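Local coordinates for putative glycosyltransferase (Mannosyltransferase) involved in glycosylating the PBCV-1 major capsid protein (Paramecium bursaria Chlorella virus 1, PDB 2P6W) that probably transfers a sugar from a UDP-activated donor, with manganese bound at its N-terminal domain, in glycosylating the viral major capsid protein, at residues Phe40-Glu44 with Trp61-Ala66. Residues are numbered along the deposited sequence; the frame is centred on the assembly and turned at random.
Sequences FYYEE and WIIQQA
Tyr41 and Glu43, alternate residues of edge strand 39-43, point their side chains at helix 59-69, joining strand to helix in the nucleotide-binding, Rossmann-like half of this GT-A domain. The Tyr41 ring lies over the helix backbone: Ala66 N and Gln65 C sit over its centre, 4.1 and 4.2 Å above the ring plane, on one face, while Ile62 CG2 meets the ring edge, 3.9 Å from Tyr41 CE2. At the root of the ring, Tyr41 CB packs on the methyl of Ala66.

The polar end is organised by Glu43 OE1, which accepts two bonds on its syn side from opposite faces of the carboxylate plane. One comes from Tyr41 OH at 2.6 Å. The other, from Gln65 NE2 at 3.1 Å, is fairly straight (160° at the hydrogen) and runs nearly in the amide plane. The bend at chi2 (-77°) turns the Gln65 amide back toward the carboxylate; Gln65 CB, placed by the helix backbone, lies 3.4 Å from Tyr41 CZ. Glu43 CB and CG pack on Ile62, and the bend at chi2 (70°) then turns the carboxylate toward Tyr41 OH and Gln65 NE2. Ser45 OG binds the second oxygen, so both carboxylate oxygens have protein partners, and that same Glu43 OE2 lies at the indole edge of Trp61, 3.9 Å from CZ3.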
loop_
_atom_site.group_PDB
_atom_site.type_symbol
_atom_site.label_atom_id
_atom_site.label_comp_id
_atom_site.label_asym_id
_atom_site.label_seq_id
_atom_site.Cartn_x
_atom_site.Cartn_y
_atom_site.Cartn_z
ATOM N N PHE A 40 -12.064 4.654 4.586
ATOM C CA PHE A 40 -10.820 5.322 4.251
ATOM C C PHE A 40 -10.220 5.893 5.535
ATOM O O PHE A 40 -10.891 6.655 6.238
ATOM C CB PHE A 40 -11.085 6.435 3.233
ATOM C CG PHE A 40 -9.868 7.203 2.851
ATOM C CD1 PHE A 40 -8.757 6.558 2.322
ATOM C CD2 PHE A 40 -9.828 8.585 3.025
ATOM C CE1 PHE A 40 -7.602 7.283 1.965
ATOM C CE2 PHE A 40 -8.686 9.320 2.668
ATOM C CZ PHE A 40 -7.585 8.668 2.128
ATOM N N TYR A 41 -8.990 5.473 5.850
ATOM C CA TYR A 41 -8.239 6.001 6.989
ATOM C C TYR A 41 -6.995 6.690 6.474
ATOM O O TYR A 41 -6.228 6.096 5.713
ATOM C CB TYR A 41 -7.813 4.916 8.014
ATOM C CG TYR A 41 -7.122 5.576 9.174
ATOM C CD1 TYR A 41 -7.854 6.108 10.229
ATOM C CD2 TYR A 41 -5.742 5.770 9.164
ATOM C CE1 TYR A 41 -7.231 6.784 11.265
ATOM C CE2 TYR A 41 -5.102 6.433 10.200
ATOM C CZ TYR A 41 -5.861 6.957 11.244
ATOM O OH TYR A 41 -5.267 7.648 12.280
ATOM N N TYR A 42 -6.777 7.939 6.900
ATOM C CA TYR A 42 -5.594 8.689 6.446
ATOM C C TYR A 42 -4.835 9.300 7.613
ATOM O O TYR A 42 -5.410 10.081 8.385
ATOM C CB TYR A 42 -6.035 9.796 5.491
ATOM C CG TYR A 42 -4.927 10.383 4.673
ATOM C CD1 TYR A 42 -4.424 9.703 3.556
ATOM C CD2 TYR A 42 -4.373 11.628 4.994
ATOM C CE1 TYR A 42 -3.377 10.268 2.788
ATOM C CE2 TYR A 42 -3.361 12.187 4.235
ATOM C CZ TYR A 42 -2.865 11.510 3.135
ATOM O OH TYR A 42 -1.859 12.068 2.367
ATOM N N GLU A 43 -3.557 8.947 7.758
ATOM C CA GLU A 43 -2.753 9.453 8.861
ATOM C C GLU A 43 -2.084 10.770 8.477
ATOM O O GLU A 43 -1.239 10.812 7.580
ATOM C CB GLU A 43 -1.714 8.417 9.270
ATOM C CG GLU A 43 -0.910 8.798 10.532
ATOM C CD GLU A 43 -1.766 8.744 11.805
ATOM O OE1 GLU A 43 -2.665 7.870 11.889
ATOM O OE2 GLU A 43 -1.535 9.576 12.711
ATOM N N GLU A 44 -2.470 11.839 9.164
ATOM C CA GLU A 44 -1.939 13.171 8.861
ATOM C C GLU A 44 -0.894 13.627 9.879
ATOM O O GLU A 44 -0.321 14.707 9.726
ATOM C CB GLU A 44 -3.067 14.205 8.820
ATOM C CG GLU A 44 -4.049 14.075 7.673
ATOM C CD GLU A 44 -5.241 15.015 7.833
ATOM O OE1 GLU A 44 -5.029 16.203 8.176
ATOM O OE2 GLU A 44 -6.389 14.573 7.615
ATOM N N TRP A 61 2.361 0.617 11.634
ATOM C CA TRP A 61 1.796 1.296 12.795
ATOM C C TRP A 61 0.435 1.901 12.429
ATOM O O TRP A 61 -0.532 1.786 13.198
ATOM C CB TRP A 61 2.768 2.368 13.296
ATOM C CG TRP A 61 2.299 3.142 14.501
ATOM C CD1 TRP A 61 2.450 2.795 15.805
ATOM C CD2 TRP A 61 1.626 4.406 14.490
ATOM N NE1 TRP A 61 1.897 3.762 16.621
ATOM C CE2 TRP A 61 1.375 4.753 15.834
ATOM C CE3 TRP A 61 1.164 5.259 13.470
ATOM C CZ2 TRP A 61 0.719 5.935 16.192
ATOM C CZ3 TRP A 61 0.523 6.441 13.832
ATOM C CH2 TRP A 61 0.298 6.759 15.184
ATOM N N ILE A 62 0.362 2.528 11.252
ATOM C CA ILE A 62 -0.892 3.153 10.769
ATOM C C ILE A 62 -2.030 2.133 10.619
ATOM O O ILE A 62 -3.205 2.453 10.856
ATOM C CB ILE A 62 -0.679 3.956 9.459
ATOM C CG1 ILE A 62 0.339 5.075 9.681
ATOM C CG2 ILE A 62 -2.018 4.526 8.884
ATOM C CD1 ILE A 62 0.831 5.672 8.383
ATOM N N ILE A 63 -1.708 0.892 10.250
ATOM C CA ILE A 63 -2.754 -0.127 10.180
ATOM C C ILE A 63 -3.540 -0.308 11.503
ATOM O O ILE A 63 -4.756 -0.524 11.459
ATOM C CB ILE A 63 -2.228 -1.460 9.586
ATOM C CG1 ILE A 63 -3.400 -2.309 9.080
ATOM C CG2 ILE A 63 -1.303 -2.183 10.574
ATOM C CD1 ILE A 63 -2.965 -3.543 8.322
ATOM N N GLN A 64 -2.880 -0.220 12.666
ATOM C CA GLN A 64 -3.602 -0.296 13.935
ATOM C C GLN A 64 -4.569 0.888 14.095
ATOM O O GLN A 64 -5.664 0.732 14.614
ATOM C CB GLN A 64 -2.675 -0.448 15.172
ATOM C CG GLN A 64 -3.518 -0.482 16.488
ATOM C CD GLN A 64 -2.798 -0.859 17.783
ATOM O OE1 GLN A 64 -1.573 -0.630 17.985
ATOM N NE2 GLN A 64 -3.579 -1.402 18.700
ATOM N N GLN A 65 -4.159 2.063 13.622
ATOM C CA GLN A 65 -5.026 3.243 13.645
ATOM C C GLN A 65 -6.297 2.953 12.865
ATOM O O GLN A 65 -7.407 3.252 13.330
ATOM C CB GLN A 65 -4.335 4.440 12.993
ATOM C CG GLN A 65 -3.059 4.932 13.670
ATOM C CD GLN A 65 -3.344 5.743 14.918
ATOM O OE1 GLN A 65 -3.736 5.194 15.947
ATOM N NE2 GLN A 65 -3.150 7.049 14.836
ATOM N N ALA A 66 -6.113 2.374 11.675
ATOM C CA ALA A 66 -7.245 2.026 10.799
ATOM C C ALA A 66 -8.154 0.963 11.413
ATOM O O ALA A 66 -9.377 1.030 11.286
ATOM C CB ALA A 66 -6.732 1.556 9.446
#